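Local atomic coordinates of RV1873 (Mycobacterium tuberculosis, PDB entry 2JEK), a protein that is of unknown function but is a mostly helical member of the DUF1810 family, folded as a right-handed superhelix. Residues 36-48 with 52-64. Sequence-based numbering, arbitrary orientation.
Sequences HWMWFVFPQLRGL and PLAVRYGISSLEE
Arg46 holds CG trans to its backbone N (chi1 179°) and then bends at chi3 (-71°), which turns its guanidinium to the C-terminal end of helix 52-56. There Arg46 NE (2.8 Å) and Arg46 NH2 (3.1 Å) both grip Val55 O side-on, the acceptor lying almost in the guanidinium plane; Gly58 N donates to the same oxygen, giving it three donors. Gly58 O sits over one guanidinium face, 3.2 Å from Arg46 NH2 at an angle too poor for a hydrogen bond; it accepts one from Arg12 of helix 11-17. Two nearly straight backbone bonds, Ile59 N to Gln44 O and Arg46 N to Ile59 O, each 2.8 Å, define a single beta bridge between Leu45 and Ile59. In this helical superhelix the bridge joins the loops that follow helices 38-41 and 52-56. The side chains of 38-41 and 53-57 pack through aromatic rings: Leu53 CD1 lies over the six-membered ring of Trp39, 3.6 Å from its centroid and close to the ring normal, a CH-pi contact. Phe40 turns its edge to the face of Tyr57, planes at 62°, while its CB rests over that same ring. One water bridges Trp39 O, Gln44 N and Tyr57 O.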
ATOM      1  N   HIS A  36       4.587  -5.817  12.173  1.00 14.02           N
ATOM      2  CA  HIS A  36       5.688  -5.287  11.380  1.00 15.24           C
ATOM      3  C   HIS A  36       5.565  -5.767   9.950  1.00 14.80           C
ATOM      4  O   HIS A  36       6.217  -6.743   9.550  1.00 16.05           O
ATOM      5  CB  HIS A  36       7.026  -5.764  11.953  1.00 17.30           C
ATOM      6  CG  HIS A  36       7.220  -5.429  13.396  1.00 20.15           C
ATOM      7  ND1 HIS A  36       7.072  -4.152  13.893  1.00 27.42           N
ATOM      8  CD2 HIS A  36       7.557  -6.207  14.452  1.00 26.25           C
ATOM      9  CE1 HIS A  36       7.308  -4.158  15.193  1.00 25.24           C
ATOM     10  NE2 HIS A  36       7.609  -5.392  15.556  1.00 27.57           N
ATOM     11  N   TRP A  37       4.727  -5.086   9.173  1.00 12.06           N
ATOM     12  CA  TRP A  37       4.405  -5.589   7.843  1.00  9.96           C
ATOM     13  C   TRP A  37       4.100  -4.536   6.782  1.00  8.61           C
ATOM     14  O   TRP A  37       3.703  -4.894   5.680  1.00  8.34           O
ATOM     15  CB  TRP A  37       3.250  -6.598   7.915  1.00  9.57           C
ATOM     16  CG  TRP A  37       2.056  -6.225   8.784  1.00  9.26           C
ATOM     17  CD1 TRP A  37       1.697  -6.812   9.969  1.00  9.98           C
ATOM     18  CD2 TRP A  37       1.044  -5.240   8.507  1.00  8.81           C
ATOM     19  NE1 TRP A  37       0.538  -6.254  10.446  1.00  9.85           N
ATOM     20  CE2 TRP A  37       0.119  -5.280   9.577  1.00  8.36           C
ATOM     21  CE3 TRP A  37       0.833  -4.322   7.464  1.00  8.70           C
ATOM     22  CZ2 TRP A  37      -1.008  -4.447   9.626  1.00  8.74           C
ATOM     23  CZ3 TRP A  37      -0.290  -3.495   7.513  1.00  9.23           C
ATOM     24  CH2 TRP A  37      -1.194  -3.565   8.593  1.00  9.70           C
ATOM     25  N   MET A  38       4.288  -3.257   7.085  1.00  7.39           N
ATOM     26  CA  MET A  38       3.846  -2.235   6.142  1.00  7.14           C
ATOM     27  C   MET A  38       4.421  -2.395   4.732  1.00  7.51           C
ATOM     28  O   MET A  38       3.709  -2.256   3.740  1.00  7.63           O
ATOM     29  CB  MET A  38       4.130  -0.822   6.663  1.00  7.37           C
ATOM     30  CG  MET A  38       3.277   0.240   6.000  1.00  8.51           C
ATOM     31  SD  MET A  38       1.541   0.061   6.437  1.00  8.94           S
ATOM     32  CE  MET A  38       0.840   1.463   5.557  1.00  8.91           C
ATOM     33  N   TRP A  39       5.721  -2.668   4.645  1.00  7.81           N
ATOM     34  CA  TRP A  39       6.452  -2.616   3.382  1.00  7.78           C
ATOM     35  C   TRP A  39       5.886  -3.549   2.332  1.00  6.75           C
ATOM     36  O   TRP A  39       5.952  -3.252   1.137  1.00  7.46           O
ATOM     37  CB  TRP A  39       7.948  -2.917   3.564  1.00  8.87           C
ATOM     38  CG  TRP A  39       8.540  -2.409   4.841  1.00  9.81           C
ATOM     39  CD1 TRP A  39       9.205  -1.222   5.040  1.00 13.01           C
ATOM     40  CD2 TRP A  39       8.533  -3.082   6.105  1.00 10.56           C
ATOM     41  NE1 TRP A  39       9.595  -1.122   6.352  1.00 11.21           N
ATOM     42  CE2 TRP A  39       9.197  -2.245   7.026  1.00 12.39           C
ATOM     43  CE3 TRP A  39       8.026  -4.310   6.548  1.00 12.19           C
ATOM     44  CZ2 TRP A  39       9.368  -2.601   8.370  1.00 13.31           C
ATOM     45  CZ3 TRP A  39       8.193  -4.663   7.886  1.00 12.74           C
ATOM     46  CH2 TRP A  39       8.860  -3.809   8.779  1.00 13.46           C
ATOM     47  N   PHE A  40       5.336  -4.677   2.774  1.00  6.68           N
ATOM     48  CA  PHE A  40       4.916  -5.718   1.840  1.00  6.11           C
ATOM     49  C   PHE A  40       3.402  -5.974   1.847  1.00  6.52           C
ATOM     50  O   PHE A  40       2.929  -6.898   1.196  1.00  7.31           O
ATOM     51  CB  PHE A  40       5.743  -7.004   2.033  1.00  6.87           C
ATOM     52  CG  PHE A  40       5.789  -7.509   3.445  1.00  7.96           C
ATOM     53  CD1 PHE A  40       4.706  -8.194   3.996  1.00  8.89           C
ATOM     54  CD2 PHE A  40       6.924  -7.304   4.231  1.00  9.42           C
ATOM     55  CE1 PHE A  40       4.749  -8.672   5.297  1.00  9.56           C
ATOM     56  CE2 PHE A  40       6.984  -7.796   5.536  1.00  9.70           C
ATOM     57  CZ  PHE A  40       5.885  -8.471   6.067  1.00  9.37           C
ATOM     58  N   VAL A  41       2.661  -5.131   2.578  1.00  6.71           N
ATOM     59  CA  VAL A  41       1.184  -5.136   2.577  1.00  6.26           C
ATOM     60  C   VAL A  41       0.639  -3.912   1.809  1.00  6.52           C
ATOM     61  O   VAL A  41      -0.313  -4.043   1.034  1.00  6.39           O
ATOM     62  CB  VAL A  41       0.620  -5.177   4.025  1.00  7.02           C
ATOM     63  CG1 VAL A  41      -0.906  -4.957   4.055  1.00  7.77           C
ATOM     64  CG2 VAL A  41       0.966  -6.507   4.678  1.00  7.59           C
ATOM     65  N   PHE A  42       1.245  -2.737   2.036  1.00  5.70           N
ATOM     66  CA  PHE A  42       0.889  -1.530   1.306  1.00  5.55           C
ATOM     67  C   PHE A  42       2.160  -1.033   0.630  1.00  6.23           C
ATOM     68  O   PHE A  42       2.810  -0.097   1.109  1.00  6.32           O
ATOM     69  CB  PHE A  42       0.328  -0.468   2.265  1.00  5.95           C
ATOM     70  CG  PHE A  42      -1.065  -0.759   2.745  1.00  5.97           C
ATOM     71  CD1 PHE A  42      -2.152  -0.667   1.876  1.00  6.47           C
ATOM     72  CD2 PHE A  42      -1.292  -1.104   4.069  1.00  6.37           C
ATOM     73  CE1 PHE A  42      -3.446  -0.910   2.323  1.00  7.96           C
ATOM     74  CE2 PHE A  42      -2.599  -1.343   4.523  1.00  7.26           C
ATOM     75  CZ  PHE A  42      -3.667  -1.250   3.654  1.00  9.04           C
ATOM     76  N   PRO A  43       2.533  -1.673  -0.488  1.00  6.48           N
ATOM     77  CA  PRO A  43       3.831  -1.351  -1.063  1.00  6.63           C
ATOM     78  C   PRO A  43       3.914   0.052  -1.634  1.00  7.27           C
ATOM     79  O   PRO A  43       2.914   0.612  -2.101  1.00  6.53           O
ATOM     80  CB  PRO A  43       3.986  -2.393  -2.181  1.00  7.73           C
ATOM     81  CG  PRO A  43       3.027  -3.507  -1.787  1.00  7.90           C
ATOM     82  CD  PRO A  43       1.861  -2.749  -1.236  1.00  6.49           C
ATOM     83  N   GLN A  44       5.121   0.611  -1.596  1.00  7.40           N
ATOM     84  CA  GLN A  44       5.379   1.940  -2.130  1.00  7.82           C
ATOM     85  C   GLN A  44       6.572   1.877  -3.084  1.00  8.00           C
ATOM     86  O   GLN A  44       7.309   0.888  -3.114  1.00  7.93           O
ATOM     87  CB  GLN A  44       5.664   2.927  -0.995  1.00  8.76           C
ATOM     88  CG  GLN A  44       6.974   2.651  -0.252  1.00  9.39           C
ATOM     89  CD  GLN A  44       7.233   3.617   0.870  1.00 10.77           C
ATOM     90  OE1 GLN A  44       8.380   3.897   1.211  1.00 16.42           O
ATOM     91  NE2 GLN A  44       6.170   4.131   1.459  1.00 13.01           N
ATOM     92  N   LEU A  45       6.778   2.948  -3.850  1.00  8.30           N
ATOM     93  CA  LEU A  45       7.884   2.976  -4.796  1.00  9.88           C
ATOM     94  C   LEU A  45       9.226   2.841  -4.117  1.00 10.16           C
ATOM     95  O   LEU A  45       9.480   3.433  -3.067  1.00  9.68           O
ATOM     96  CB  LEU A  45       7.899   4.260  -5.623  1.00 10.31           C
ATOM     97  CG  LEU A  45       6.921   4.336  -6.793  1.00 10.99           C
ATOM     98  CD1 LEU A  45       7.059   5.699  -7.478  1.00 12.57           C
ATOM     99  CD2 LEU A  45       7.146   3.223  -7.795  1.00 10.55           C
ATOM    100  N   ARG A  46      10.098   2.056  -4.739  1.00 10.70           N
ATOM    101  CA  ARG A  46      11.472   1.945  -4.309  1.00 12.02           C
ATOM    102  C   ARG A  46      12.105   3.329  -4.452  1.00 13.70           C
ATOM    103  O   ARG A  46      11.789   4.065  -5.387  1.00 14.92           O
ATOM    104  CB  ARG A  46      12.194   0.926  -5.191  1.00 12.40           C
ATOM    105  CG  ARG A  46      13.665   0.741  -4.860  1.00 13.41           C
ATOM    106  CD  ARG A  46      14.222  -0.471  -5.587  1.00 15.15           C
ATOM    107  NE  ARG A  46      13.704  -1.729  -5.043  1.00 13.94           N
ATOM    108  CZ  ARG A  46      13.420  -2.804  -5.774  1.00 14.57           C
ATOM    109  NH1 ARG A  46      13.575  -2.777  -7.097  1.00 17.09           N
ATOM    110  NH2 ARG A  46      12.968  -3.906  -5.187  1.00 15.20           N
ATOM    111  N   GLY A  47      12.957   3.694  -3.504  1.00 15.23           N
ATOM    112  CA  GLY A  47      13.598   5.002  -3.557  1.00 17.24           C
ATOM    113  C   GLY A  47      12.981   5.962  -2.563  1.00 18.24           C
ATOM    114  O   GLY A  47      13.584   6.978  -2.216  1.00 20.49           O
ATOM    115  N   LEU A  48      11.775   5.655  -2.095  1.00 17.44           N
ATOM    116  CA  LEU A  48      11.150   6.469  -1.049  1.00 17.26           C
ATOM    117  C   LEU A  48      11.700   6.204   0.352  1.00 18.29           C
ATOM    118  O   LEU A  48      11.844   7.132   1.143  1.00 19.83           O
ATOM    119  CB  LEU A  48       9.628   6.303  -1.054  1.00 16.41           C
ATOM    120  CG  LEU A  48       8.931   6.807  -2.317  1.00 14.76           C
ATOM    121  CD1 LEU A  48       7.450   6.438  -2.253  1.00 13.87           C
ATOM    122  CD2 LEU A  48       9.107   8.323  -2.479  1.00 16.77           C
ATOM    123  N   PRO A  52      17.171  -1.459   4.088  1.00 19.26           N
ATOM    124  CA  PRO A  52      17.100  -2.696   3.305  1.00 19.46           C
ATOM    125  C   PRO A  52      15.680  -3.257   3.103  1.00 18.53           C
ATOM    126  O   PRO A  52      15.368  -3.657   1.985  1.00 18.13           O
ATOM    127  CB  PRO A  52      17.997  -3.656   4.094  1.00 19.97           C
ATOM    128  CG  PRO A  52      19.053  -2.749   4.655  1.00 21.74           C
ATOM    129  CD  PRO A  52      18.307  -1.482   5.037  1.00 20.24           C
ATOM    130  N   LEU A  53      14.833  -3.260   4.137  1.00 18.47           N
ATOM    131  CA  LEU A  53      13.431  -3.705   4.008  1.00 17.56           C
ATOM    132  C   LEU A  53      12.624  -2.853   3.047  1.00 16.71           C
ATOM    133  O   LEU A  53      11.919  -3.378   2.179  1.00 16.24           O
ATOM    134  CB  LEU A  53      12.703  -3.707   5.363  1.00 18.90           C
ATOM    135  CG  LEU A  53      12.832  -4.941   6.250  1.00 19.14           C
ATOM    136  CD1 LEU A  53      12.072  -4.725   7.538  1.00 19.29           C
ATOM    137  CD2 LEU A  53      12.332  -6.183   5.537  1.00 16.44           C
ATOM    138  N   ALA A  54      12.688  -1.542   3.226  1.00 14.52           N
ATOM    139  CA  ALA A  54      11.995  -0.629   2.337  1.00 13.98           C
ATOM    140  C   ALA A  54      12.468  -0.797   0.890  1.00 13.18           C
ATOM    141  O   ALA A  54      11.660  -0.769  -0.041  1.00 14.02           O
ATOM    142  CB  ALA A  54      12.171   0.797   2.798  1.00 14.05           C
ATOM    143  N   VAL A  55      13.770  -0.995   0.693  1.00 11.81           N
ATOM    144  CA  VAL A  55      14.302  -1.159  -0.661  1.00 11.94           C
ATOM    145  C   VAL A  55      13.858  -2.494  -1.276  1.00 11.41           C
ATOM    146  O   VAL A  55      13.335  -2.524  -2.389  1.00 10.63           O
ATOM    147  CB  VAL A  55      15.844  -1.007  -0.699  1.00 11.53           C
ATOM    148  CG1 VAL A  55      16.382  -1.245  -2.103  1.00 13.95           C
ATOM    149  CG2 VAL A  55      16.238   0.401  -0.228  1.00 13.51           C
ATOM    150  N   ARG A  56      14.043  -3.578  -0.534  1.00 11.08           N
ATOM    151  CA  ARG A  56      13.665  -4.929  -0.978  1.00 11.87           C
ATOM    152  C   ARG A  56      12.215  -4.991  -1.445  1.00 10.70           C
ATOM    153  O   ARG A  56      11.913  -5.531  -2.516  1.00 10.65           O
ATOM    154  CB  ARG A  56      13.882  -5.888   0.195  1.00 13.79           C
ATOM    155  CG  ARG A  56      13.701  -7.354  -0.069  1.00 18.04           C
ATOM    156  CD  ARG A  56      14.213  -8.138   1.140  1.00 21.32           C
ATOM    157  NE  ARG A  56      15.555  -7.695   1.532  1.00 24.53           N
ATOM    158  CZ  ARG A  56      15.920  -7.335   2.761  1.00 25.41           C
ATOM    159  NH1 ARG A  56      15.075  -7.381   3.780  1.00 26.56           N
ATOM    160  NH2 ARG A  56      17.160  -6.937   2.979  1.00 30.30           N
ATOM    161  N   TYR A  57      11.323  -4.433  -0.634  1.00  8.53           N
ATOM    162  CA  TYR A  57       9.881  -4.506  -0.888  1.00  7.53           C
ATOM    163  C   TYR A  57       9.348  -3.301  -1.646  1.00  8.54           C
ATOM    164  O   TYR A  57       8.141  -3.186  -1.876  1.00  9.39           O
ATOM    165  CB  TYR A  57       9.109  -4.772   0.416  1.00  8.47           C
ATOM    166  CG  TYR A  57       9.443  -6.149   0.949  1.00  7.59           C
ATOM    167  CD1 TYR A  57       9.051  -7.293   0.247  1.00  7.77           C
ATOM    168  CD2 TYR A  57      10.170  -6.307   2.135  1.00  6.93           C
ATOM    169  CE1 TYR A  57       9.374  -8.577   0.707  1.00  8.03           C
ATOM    170  CE2 TYR A  57      10.490  -7.584   2.610  1.00  8.80           C
ATOM    171  CZ  TYR A  57      10.083  -8.707   1.887  1.00  8.92           C
ATOM    172  OH  TYR A  57      10.393  -9.969   2.341  1.00 10.53           O
ATOM    173  N   GLY A  58      10.265  -2.423  -2.052  1.00  8.71           N
ATOM    174  CA  GLY A  58       9.917  -1.281  -2.882  1.00  8.23           C
ATOM    175  C   GLY A  58       9.482  -1.744  -4.266  1.00  8.62           C
ATOM    176  O   GLY A  58      10.003  -2.734  -4.808  1.00  9.16           O
ATOM    177  N   ILE A  59       8.503  -1.038  -4.830  1.00  7.63           N
ATOM    178  CA  ILE A  59       8.015  -1.304  -6.189  1.00  8.46           C
ATOM    179  C   ILE A  59       8.929  -0.571  -7.157  1.00  9.30           C
ATOM    180  O   ILE A  59       9.191   0.618  -6.971  1.00  9.04           O
ATOM    181  CB  ILE A  59       6.549  -0.826  -6.327  1.00  8.42           C
ATOM    182  CG1 ILE A  59       5.642  -1.621  -5.381  1.00  8.01           C
ATOM    183  CG2 ILE A  59       6.049  -0.901  -7.791  1.00  7.90           C
ATOM    184  CD1 ILE A  59       5.317  -3.044  -5.837  1.00 10.45           C
ATOM    185  N   SER A  60       9.414  -1.274  -8.182  1.00  9.38           N
ATOM    186  CA  SER A  60      10.458  -0.712  -9.047  1.00 10.53           C
ATOM    187  C   SER A  60       9.946   0.365 -10.008  1.00 10.17           C
ATOM    188  O   SER A  60      10.686   1.273 -10.389  1.00 11.85           O
ATOM    189  CB  SER A  60      11.150  -1.817  -9.853  1.00 10.65           C
ATOM    190  OG  SER A  60      10.245  -2.458 -10.730  1.00 11.74           O
ATOM    191  N   SER A  61       8.688   0.244 -10.409  1.00 10.38           N
ATOM    192  CA  SER A  61       8.152   1.035 -11.514  1.00 11.01           C
ATOM    193  C   SER A  61       6.635   0.972 -11.531  1.00 11.11           C
ATOM    194  O   SER A  61       6.035   0.111 -10.877  1.00  9.19           O
ATOM    195  CB  SER A  61       8.684   0.479 -12.838  1.00 11.61           C
ATOM    196  OG  SER A  61       8.165  -0.823 -13.070  1.00 12.32           O
ATOM    197  N   LEU A  62       6.004   1.848 -12.317  1.00 11.67           N
ATOM    198  CA  LEU A  62       4.561   1.734 -12.505  1.00 12.64           C
ATOM    199  C   LEU A  62       4.169   0.362 -13.095  1.00 11.22           C
ATOM    200  O   LEU A  62       3.129  -0.194 -12.739  1.00 11.09           O
ATOM    201  CB  LEU A  62       3.990   2.878 -13.361  1.00 13.87           C
ATOM    202  CG  LEU A  62       2.469   3.058 -13.214  1.00 14.84           C
ATOM    203  CD1 LEU A  62       2.121   3.641 -11.838  1.00 18.72           C
ATOM    204  CD2 LEU A  62       1.885   3.909 -14.333  1.00 16.20           C
ATOM    205  N   GLU A  63       5.003  -0.160 -13.996  1.00 12.02           N
ATOM    206  CA  GLU A  63       4.736  -1.458 -14.632  1.00 12.12           C
ATOM    207  C   GLU A  63       4.719  -2.575 -13.585  1.00 10.67           C
ATOM    208  O   GLU A  63       3.872  -3.475 -13.645  1.00 10.65           O
ATOM    209  CB  GLU A  63       5.758  -1.767 -15.734  1.00 13.36           C
ATOM    210  CG  GLU A  63       5.616  -0.924 -17.010  1.00 16.79           C
ATOM    211  CD  GLU A  63       6.151   0.512 -16.885  1.00 23.74           C
ATOM    212  OE1 GLU A  63       6.876   0.852 -15.917  1.00 17.20           O
ATOM    213  OE2 GLU A  63       5.843   1.319 -17.790  1.00 30.28           O
ATOM    214  N   GLU A  64       5.625  -2.507 -12.603  1.00  9.68           N
ATOM    215  CA  GLU A  64       5.578  -3.492 -11.522  1.00  9.38           C
ATOM    216  C   GLU A  64       4.296  -3.340 -10.682  1.00  9.10           C
ATOM    217  O   GLU A  64       3.682  -4.332 -10.302  1.00  8.92           O
ATOM    218  CB  GLU A  64       6.829  -3.444 -10.643  1.00  9.43           C
ATOM    219  CG  GLU A  64       6.749  -4.461  -9.508  1.00 10.18           C
ATOM    220  CD  GLU A  64       8.009  -4.605  -8.683  1.00 11.21           C
ATOM    221  OE1 GLU A  64       9.043  -3.955  -8.963  1.00 11.61           O
ATOM    222  OE2 GLU A  64       7.966  -5.401  -7.721  1.00 11.86           O
TER
HETATM  223  O   HOH W   1       7.096  -1.265  -0.380  1.00  7.12           O
HETATM  224  O   HOH W   2      11.411  -4.237  -7.748  1.00 41.25           O
HETATM  225  O   HOH W   3      12.982   1.938  -1.286  1.00 24.84           O